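Local coordinates for protein DNA helicase RecQ (Deinococcus radiodurans, PDB 4Q48) that probably couples ATP hydrolysis to the unwinding of duplex DNA, moving in the 3'-5' direction, the chain being the catalytic core of a longer RecQ helicase, at residues A[228-233]-A[305-310]; A[422-427]-A[434-439]. All blocks are in the same frame, centred on the assembly; numbering follows the deposited sequence.

Contact 1: A[228-233]-A[305-310]; sequences HFIREE and VRFVAH
F229 and F307 meet in a T-shaped, edge-to-face pair where helix 222-233 packs on the parallel sheet of the second RecA-like helicase domain. The edge of F229 is turned to the face of F307, with the ring planes at 83° and the centroids 5.6 Å apart. Strand 305-310 lies inside the sheet, and F307 points from it toward the helix, its CG held between the backbone N and the carbonyl carbon (chi1 71°). F229 reaches back with CG anti to its own N (chi1 170°), which extends the ring off the helix so that CE2 comes 3.9 Å from CD2 of F307. Two flat rings suit a buried site between helix and sheet, since they fill it without leaving polar groups to satisfy. A leucine in place of F307 would probably leave the F229 edge without a ring face to meet and open a gap beside I230. W337 stacks on F229, while V241 and I289 border F307, so strands 334-340, 238-242 and 289-292 of the same sheet add to the hydrophobic layer. The extended CG1-CD1 arm of I230 crosses F307 at about a right angle, both carbons near the ring's end: CD1 lies 3.6 Å from CZ of F307.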
ATOM      1  N   HIS A 228     -26.783  15.053   1.085  1.00 39.81           N
ATOM      2  CA  HIS A 228     -27.818  14.071   0.869  1.00 39.27           C
ATOM      3  C   HIS A 228     -27.340  12.706   1.430  1.00 44.08           C
ATOM      4  O   HIS A 228     -28.098  12.010   2.099  1.00 44.69           O
ATOM      5  CB  HIS A 228     -28.163  13.938  -0.597  1.00 29.90           C
ATOM      6  CG  HIS A 228     -29.237  12.938  -0.839  1.00 40.86           C
ATOM      7  ND1 HIS A 228     -29.000  11.714  -1.422  1.00 48.33           N
ATOM      8  CD2 HIS A 228     -30.558  12.964  -0.544  1.00 54.87           C
ATOM      9  CE1 HIS A 228     -30.129  11.031  -1.484  1.00 55.48           C
ATOM     10  NE2 HIS A 228     -31.092  11.768  -0.960  1.00 57.25           N
ATOM     11  N   PHE A 229     -26.069  12.364   1.198  1.00 37.89           N
ATOM     12  CA  PHE A 229     -25.490  11.127   1.704  1.00 38.58           C
ATOM     13  C   PHE A 229     -25.565  11.079   3.226  1.00 41.09           C
ATOM     14  O   PHE A 229     -26.063  10.121   3.809  1.00 39.12           O
ATOM     15  CB  PHE A 229     -24.024  10.996   1.219  1.00 39.56           C
ATOM     16  CG  PHE A 229     -23.241   9.872   1.867  1.00 30.37           C
ATOM     17  CD1 PHE A 229     -23.631   8.557   1.714  1.00 26.36           C
ATOM     18  CD2 PHE A 229     -22.098  10.149   2.613  1.00 29.47           C
ATOM     19  CE1 PHE A 229     -22.916   7.534   2.300  1.00 29.82           C
ATOM     20  CE2 PHE A 229     -21.366   9.120   3.213  1.00 30.41           C
ATOM     21  CZ  PHE A 229     -21.763   7.814   3.049  1.00 29.75           C
ATOM     22  N   ILE A 230     -25.105  12.143   3.863  1.00 40.28           N
ATOM     23  CA  ILE A 230     -25.060  12.174   5.305  1.00 40.97           C
ATOM     24  C   ILE A 230     -26.438  12.081   5.947  1.00 42.45           C
ATOM     25  O   ILE A 230     -26.604  11.401   6.941  1.00 46.03           O
ATOM     26  CB  ILE A 230     -24.342  13.426   5.782  1.00 45.31           C
ATOM     27  CG1 ILE A 230     -22.881  13.356   5.326  1.00 39.20           C
ATOM     28  CG2 ILE A 230     -24.458  13.560   7.300  1.00 44.00           C
ATOM     29  CD1 ILE A 230     -22.053  14.501   5.775  1.00 41.59           C
ATOM     30  N   ARG A 231     -27.436  12.737   5.378  1.00 45.06           N
ATOM     31  CA  ARG A 231     -28.767  12.709   5.984  1.00 43.72           C
ATOM     32  C   ARG A 231     -29.498  11.426   5.657  1.00 44.42           C
ATOM     33  O   ARG A 231     -30.187  10.853   6.496  1.00 43.81           O
ATOM     34  CB  ARG A 231     -29.603  13.900   5.533  1.00 47.38           C
ATOM     35  CG  ARG A 231     -29.344  15.147   6.367  1.00 57.23           C
ATOM     36  CD  ARG A 231     -30.075  16.365   5.829  1.00 56.59           C
ATOM     37  NE  ARG A 231     -29.703  17.559   6.576  1.00 59.06           N
ATOM     38  CZ  ARG A 231     -29.978  18.796   6.179  1.00 68.43           C
ATOM     39  NH1 ARG A 231     -30.622  19.002   5.026  1.00 63.64           N
ATOM     40  NH2 ARG A 231     -29.587  19.828   6.925  1.00 67.04           N
ATOM     41  N   GLU A 232     -29.362  10.973   4.421  1.00 46.85           N
ATOM     42  CA  GLU A 232     -30.080   9.784   4.016  1.00 49.47           C
ATOM     43  C   GLU A 232     -29.484   8.552   4.710  1.00 50.04           C
ATOM     44  O   GLU A 232     -30.233   7.709   5.198  1.00 54.28           O
ATOM     45  CB  GLU A 232     -30.080   9.659   2.480  1.00 50.12           C
ATOM     46  CG  GLU A 232     -30.586   8.324   1.919  1.00 55.97           C
ATOM     47  CD  GLU A 232     -32.036   8.051   2.256  1.00 66.74           C
ATOM     48  OE1 GLU A 232     -32.895   8.939   2.016  1.00 67.34           O
ATOM     49  OE2 GLU A 232     -32.309   6.942   2.773  1.00 75.82           O
ATOM     50  N   GLU A 233     -28.157   8.464   4.814  1.00 48.64           N
ATOM     51  CA  GLU A 233     -27.541   7.208   5.265  1.00 43.50           C
ATOM     52  C   GLU A 233     -26.798   7.264   6.616  1.00 45.54           C
ATOM     53  O   GLU A 233     -26.664   6.226   7.279  1.00 42.41           O
ATOM     54  CB  GLU A 233     -26.569   6.669   4.203  1.00 34.94           C
ATOM     55  CG  GLU A 233     -27.237   5.832   3.126  1.00 46.51           C
ATOM     56  CD  GLU A 233     -26.241   5.140   2.181  1.00 52.04           C
ATOM     57  OE1 GLU A 233     -25.868   3.989   2.538  1.00 48.14           O
ATOM     58  OE2 GLU A 233     -25.843   5.718   1.118  1.00 32.80           O
ATOM     59  N   VAL A 305     -16.440   5.327  13.956  1.00 37.88           N
ATOM     60  CA  VAL A 305     -16.551   6.133  12.731  1.00 36.53           C
ATOM     61  C   VAL A 305     -17.366   5.475  11.605  1.00 35.41           C
ATOM     62  O   VAL A 305     -16.975   4.463  11.020  1.00 30.14           O
ATOM     63  CB  VAL A 305     -15.147   6.493  12.165  1.00 37.66           C
ATOM     64  CG1 VAL A 305     -15.268   7.142  10.815  1.00 34.62           C
ATOM     65  CG2 VAL A 305     -14.384   7.401  13.122  1.00 37.55           C
ATOM     66  N   ARG A 306     -18.468   6.122  11.253  1.00 35.28           N
ATOM     67  CA  ARG A 306     -19.478   5.519  10.401  1.00 35.99           C
ATOM     68  C   ARG A 306     -19.287   5.774   8.905  1.00 37.16           C
ATOM     69  O   ARG A 306     -19.795   5.013   8.087  1.00 36.78           O
ATOM     70  CB  ARG A 306     -20.855   6.021  10.838  1.00 39.41           C
ATOM     71  CG  ARG A 306     -21.472   5.132  11.860  1.00 36.48           C
ATOM     72  CD  ARG A 306     -21.355   3.703  11.418  1.00 37.55           C
ATOM     73  NE  ARG A 306     -21.213   2.835  12.562  1.00 41.99           N
ATOM     74  CZ  ARG A 306     -20.074   2.273  12.936  1.00 40.74           C
ATOM     75  NH1 ARG A 306     -18.996   2.394  12.206  1.00 40.60           N
ATOM     76  NH2 ARG A 306     -20.039   1.517  14.012  1.00 51.52           N
ATOM     77  N   PHE A 307     -18.582   6.841   8.540  1.00 34.67           N
ATOM     78  CA  PHE A 307     -18.244   7.047   7.141  1.00 32.18           C
ATOM     79  C   PHE A 307     -16.959   7.847   6.918  1.00 41.01           C
ATOM     80  O   PHE A 307     -16.528   8.641   7.779  1.00 38.18           O
ATOM     81  CB  PHE A 307     -19.399   7.728   6.409  1.00 35.03           C
ATOM     82  CG  PHE A 307     -19.624   9.185   6.783  1.00 37.06           C
ATOM     83  CD1 PHE A 307     -20.521   9.534   7.784  1.00 38.32           C
ATOM     84  CD2 PHE A 307     -19.011  10.203   6.070  1.00 36.40           C
ATOM     85  CE1 PHE A 307     -20.765  10.852   8.088  1.00 38.25           C
ATOM     86  CE2 PHE A 307     -19.257  11.538   6.378  1.00 39.22           C
ATOM     87  CZ  PHE A 307     -20.136  11.855   7.389  1.00 40.05           C
ATOM     88  N   VAL A 308     -16.339   7.604   5.765  1.00 36.04           N
ATOM     89  CA  VAL A 308     -15.297   8.481   5.272  1.00 33.61           C
ATOM     90  C   VAL A 308     -15.656   8.954   3.879  1.00 33.28           C
ATOM     91  O   VAL A 308     -15.817   8.151   2.952  1.00 34.06           O
ATOM     92  CB  VAL A 308     -13.928   7.821   5.266  1.00 32.63           C
ATOM     93  CG1 VAL A 308     -12.987   8.625   4.417  1.00 34.15           C
ATOM     94  CG2 VAL A 308     -13.393   7.775   6.674  1.00 34.74           C
ATOM     95  N   ALA A 309     -15.750  10.273   3.745  1.00 34.44           N
ATOM     96  CA  ALA A 309     -16.098  10.921   2.497  1.00 33.67           C
ATOM     97  C   ALA A 309     -14.891  11.557   1.836  1.00 37.30           C
ATOM     98  O   ALA A 309     -14.158  12.314   2.470  1.00 39.07           O
ATOM     99  CB  ALA A 309     -17.168  11.977   2.740  1.00 32.70           C
ATOM    100  N   HIS A 310     -14.715  11.299   0.539  1.00 38.20           N
ATOM    101  CA  HIS A 310     -13.681  11.993  -0.215  1.00 36.49           C
ATOM    102  C   HIS A 310     -14.326  12.941  -1.219  1.00 42.05           C
ATOM    103  O   HIS A 310     -15.060  12.509  -2.109  1.00 40.41           O
ATOM    104  CB  HIS A 310     -12.759  10.993  -0.910  1.00 33.48           C
ATOM    105  CG  HIS A 310     -11.692  10.437  -0.014  1.00 34.06           C
ATOM    106  ND1 HIS A 310     -11.833   9.245   0.670  1.00 32.87           N
ATOM    107  CD2 HIS A 310     -10.468  10.919   0.317  1.00 29.87           C
ATOM    108  CE1 HIS A 310     -10.738   9.018   1.374  1.00 33.12           C
ATOM    109  NE2 HIS A 310      -9.894  10.015   1.173  1.00 31.23           N
TER

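Contact 2: A[422-427]-A[434-439]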
ATOM      1  N   SER A 422      -1.604 -13.020 -26.513  1.00 31.80           N
ATOM      2  CA  SER A 422      -0.831 -13.997 -27.263  1.00 35.15           C
ATOM      3  C   SER A 422       0.196 -13.275 -28.114  1.00 37.67           C
ATOM      4  O   SER A 422       1.361 -13.700 -28.195  1.00 37.77           O
ATOM      5  CB  SER A 422      -1.716 -14.886 -28.112  1.00 29.93           C
ATOM      6  OG  SER A 422      -2.571 -15.617 -27.253  1.00 42.36           O
ATOM      7  N   ALA A 423      -0.225 -12.148 -28.680  1.00 35.13           N
ATOM      8  CA  ALA A 423       0.596 -11.396 -29.606  1.00 31.74           C
ATOM      9  C   ALA A 423       1.914 -11.027 -28.942  1.00 35.29           C
ATOM     10  O   ALA A 423       3.000 -11.201 -29.510  1.00 35.14           O
ATOM     11  CB  ALA A 423      -0.139 -10.150 -30.051  1.00 26.55           C
ATOM     12  N   THR A 424       1.821 -10.563 -27.709  1.00 35.03           N
ATOM     13  CA  THR A 424       3.006 -10.133 -27.026  1.00 34.09           C
ATOM     14  C   THR A 424       3.835 -11.359 -26.653  1.00 35.34           C
ATOM     15  O   THR A 424       5.072 -11.283 -26.612  1.00 36.83           O
ATOM     16  CB  THR A 424       2.652  -9.260 -25.793  1.00 33.25           C
ATOM     17  OG1 THR A 424       3.778  -9.139 -24.933  1.00 39.46           O
ATOM     18  CG2 THR A 424       1.582  -9.869 -24.999  1.00 38.14           C
ATOM     19  N   ILE A 425       3.182 -12.508 -26.486  1.00 35.14           N
ATOM     20  CA  ILE A 425       3.921 -13.731 -26.126  1.00 38.47           C
ATOM     21  C   ILE A 425       4.663 -14.335 -27.323  1.00 34.16           C
ATOM     22  O   ILE A 425       5.852 -14.612 -27.226  1.00 30.48           O
ATOM     23  CB  ILE A 425       2.995 -14.809 -25.479  1.00 35.79           C
ATOM     24  CG1 ILE A 425       2.516 -14.303 -24.115  1.00 32.03           C
ATOM     25  CG2 ILE A 425       3.739 -16.158 -25.290  1.00 27.43           C
ATOM     26  CD1 ILE A 425       1.607 -15.246 -23.388  1.00 26.15           C
ATOM     27  N   ARG A 426       4.006 -14.497 -28.461  1.00 31.79           N
ATOM     28  CA  ARG A 426       4.723 -15.101 -29.562  1.00 34.30           C
ATOM     29  C   ARG A 426       5.800 -14.158 -30.115  1.00 38.20           C
ATOM     30  O   ARG A 426       6.537 -14.541 -31.007  1.00 46.86           O
ATOM     31  CB  ARG A 426       3.801 -15.555 -30.692  1.00 36.63           C
ATOM     32  CG  ARG A 426       2.499 -16.181 -30.267  1.00 39.72           C
ATOM     33  CD  ARG A 426       2.621 -17.682 -29.929  1.00 42.27           C
ATOM     34  NE  ARG A 426       3.879 -18.279 -30.375  1.00 53.52           N
ATOM     35  CZ  ARG A 426       4.340 -19.457 -29.940  1.00 56.13           C
ATOM     36  NH1 ARG A 426       3.630 -20.156 -29.043  1.00 50.69           N
ATOM     37  NH2 ARG A 426       5.520 -19.925 -30.380  1.00 40.89           N
ATOM     38  N   THR A 427       5.881 -12.929 -29.621  1.00 35.80           N
ATOM     39  CA  THR A 427       6.958 -12.027 -30.009  1.00 31.54           C
ATOM     40  C   THR A 427       7.965 -11.819 -28.876  1.00 31.66           C
ATOM     41  O   THR A 427       8.822 -10.958 -28.957  1.00 38.24           O
ATOM     42  CB  THR A 427       6.411 -10.642 -30.452  1.00 38.44           C
ATOM     43  OG1 THR A 427       5.710 -10.009 -29.360  1.00 42.45           O
ATOM     44  CG2 THR A 427       5.482 -10.779 -31.647  1.00 32.26           C
ATOM     45  N   ALA A 434       2.774   0.123 -29.727  1.00 47.91           N
ATOM     46  CA  ALA A 434       2.580   0.459 -31.142  1.00 48.34           C
ATOM     47  C   ALA A 434       2.979  -0.699 -32.067  1.00 46.19           C
ATOM     48  O   ALA A 434       2.240  -1.048 -32.990  1.00 38.33           O
ATOM     49  CB  ALA A 434       3.354   1.697 -31.492  1.00 44.00           C
ATOM     50  N   HIS A 435       4.142  -1.300 -31.803  1.00 50.39           N
ATOM     51  CA  HIS A 435       4.594  -2.449 -32.582  1.00 47.95           C
ATOM     52  C   HIS A 435       3.631  -3.634 -32.520  1.00 48.96           C
ATOM     53  O   HIS A 435       3.229  -4.174 -33.554  1.00 48.59           O
ATOM     54  CB  HIS A 435       5.974  -2.909 -32.133  1.00 47.94           C
ATOM     55  CG  HIS A 435       6.528  -4.000 -32.993  1.00 56.21           C
ATOM     56  ND1 HIS A 435       7.221  -3.745 -34.157  1.00 61.78           N
ATOM     57  CD2 HIS A 435       6.448  -5.348 -32.887  1.00 56.50           C
ATOM     58  CE1 HIS A 435       7.553  -4.891 -34.726  1.00 63.15           C
ATOM     59  NE2 HIS A 435       7.096  -5.878 -33.975  1.00 63.15           N
ATOM     60  N   LEU A 436       3.257  -4.018 -31.304  1.00 45.00           N
ATOM     61  CA  LEU A 436       2.258  -5.052 -31.090  1.00 41.74           C
ATOM     62  C   LEU A 436       0.991  -4.772 -31.910  1.00 44.18           C
ATOM     63  O   LEU A 436       0.390  -5.676 -32.519  1.00 41.59           O
ATOM     64  CB  LEU A 436       1.911  -5.126 -29.610  1.00 41.69           C
ATOM     65  CG  LEU A 436       3.001  -5.623 -28.655  1.00 46.03           C
ATOM     66  CD1 LEU A 436       2.498  -5.634 -27.213  1.00 45.41           C
ATOM     67  CD2 LEU A 436       3.461  -7.000 -29.050  1.00 40.67           C
ATOM     68  N   THR A 437       0.604  -3.502 -31.931  1.00 40.81           N
ATOM     69  CA  THR A 437      -0.618  -3.083 -32.606  1.00 41.33           C
ATOM     70  C   THR A 437      -0.477  -3.295 -34.105  1.00 43.05           C
ATOM     71  O   THR A 437      -1.462  -3.610 -34.785  1.00 36.32           O
ATOM     72  CB  THR A 437      -0.947  -1.619 -32.289  1.00 39.56           C
ATOM     73  OG1 THR A 437      -1.046  -1.442 -30.868  1.00 41.83           O
ATOM     74  CG2 THR A 437      -2.225  -1.187 -32.966  1.00 36.90           C
ATOM     75  N   ASP A 438       0.752  -3.117 -34.605  1.00 44.96           N
ATOM     76  CA  ASP A 438       1.073  -3.344 -36.023  1.00 48.38           C
ATOM     77  C   ASP A 438       0.874  -4.801 -36.371  1.00 49.78           C
ATOM     78  O   ASP A 438       0.250  -5.136 -37.387  1.00 50.36           O
ATOM     79  CB  ASP A 438       2.519  -2.955 -36.351  1.00 50.94           C
ATOM     80  CG  ASP A 438       2.686  -1.476 -36.664  1.00 61.47           C
ATOM     81  OD1 ASP A 438       1.690  -0.835 -37.090  1.00 64.24           O
ATOM     82  OD2 ASP A 438       3.815  -0.960 -36.463  1.00 59.15           O
ATOM     83  N   VAL A 439       1.418  -5.663 -35.515  1.00 42.48           N
ATOM     84  CA  VAL A 439       1.297  -7.087 -35.706  1.00 42.43           C
ATOM     85  C   VAL A 439      -0.176  -7.454 -35.692  1.00 46.70           C
ATOM     86  O   VAL A 439      -0.680  -8.126 -36.602  1.00 49.26           O
ATOM     87  CB  VAL A 439       2.063  -7.877 -34.624  1.00 44.33           C
ATOM     88  CG1 VAL A 439       1.836  -9.361 -34.794  1.00 41.69           C
ATOM     89  CG2 VAL A 439       3.560  -7.548 -34.662  1.00 43.52           C
TER
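L436 reaches from helix 433-441 to the C-terminal end of helix 414-426, and its side chain carries this helix-helix contact in the RQC domain, a domain of the helix-turn-helix class. From CB the chain turns away from its own carbonyl carbon, CG lying beside the backbone N (chi1 -68°), which directs the branched end to the other helix. At CG it forks. CD1 goes to the side chain of T424 and lies 3.9 Å from its CB. CD2 rests over two neighbouring atoms of the helix end, touching both from the L436 side: it is 3.8 Å from CA of T424, and OG1 of T427 is equally near at 3.8 Å from CD2. The carbonyl O of A423 is a looser neighbour, 4.3 Å from CD2 of L436. No hydrogen bond crosses between the segments, and a leucine suits the place because its two methyls can touch two parts of the helix end at once.

T424 suits its place by pairing an apolar flank, at CB, with a hydroxyl turned to another partner. In T427 the hydroxyl oxygen itself meets CD2, while lying 3.0 Å from O of A423 and 3.1 Å from O of T424, so this polar atom sits near backbone carbonyls of its own helix end although L436 packs against it. A423, small and pointing toward the other helix, is consistent with the close approach of the backbones, 6.5 Å between CA of T424 and CA of L436.

Around this pair, T437 packs on helix 467-479, H435 and D438 on helix 446-451, and S422 and I425 on helix 498-501; T424 OG1 makes a weak hydrogen bond to the carbonyl of L491, just before the short strand 492-493.

In the fold
Contacts 1 and 2 belong to different domains of the catalytic core, the second helicase domain and the RQC domain, and follow one another along the chain. Their centres are 47 Å apart and their nearest atoms about 34 Å, so neither touches the other. Between them in sequence lies the zinc-binding region, where C381, C398, C401 and C404 hold the zinc ion. The residues that bind ADP in a structure of this protein, among them K52 and S53, belong to the first helicase domain; the present model holds no nucleotide. Both contacts lie away from these sites, and each is buried within its own domain.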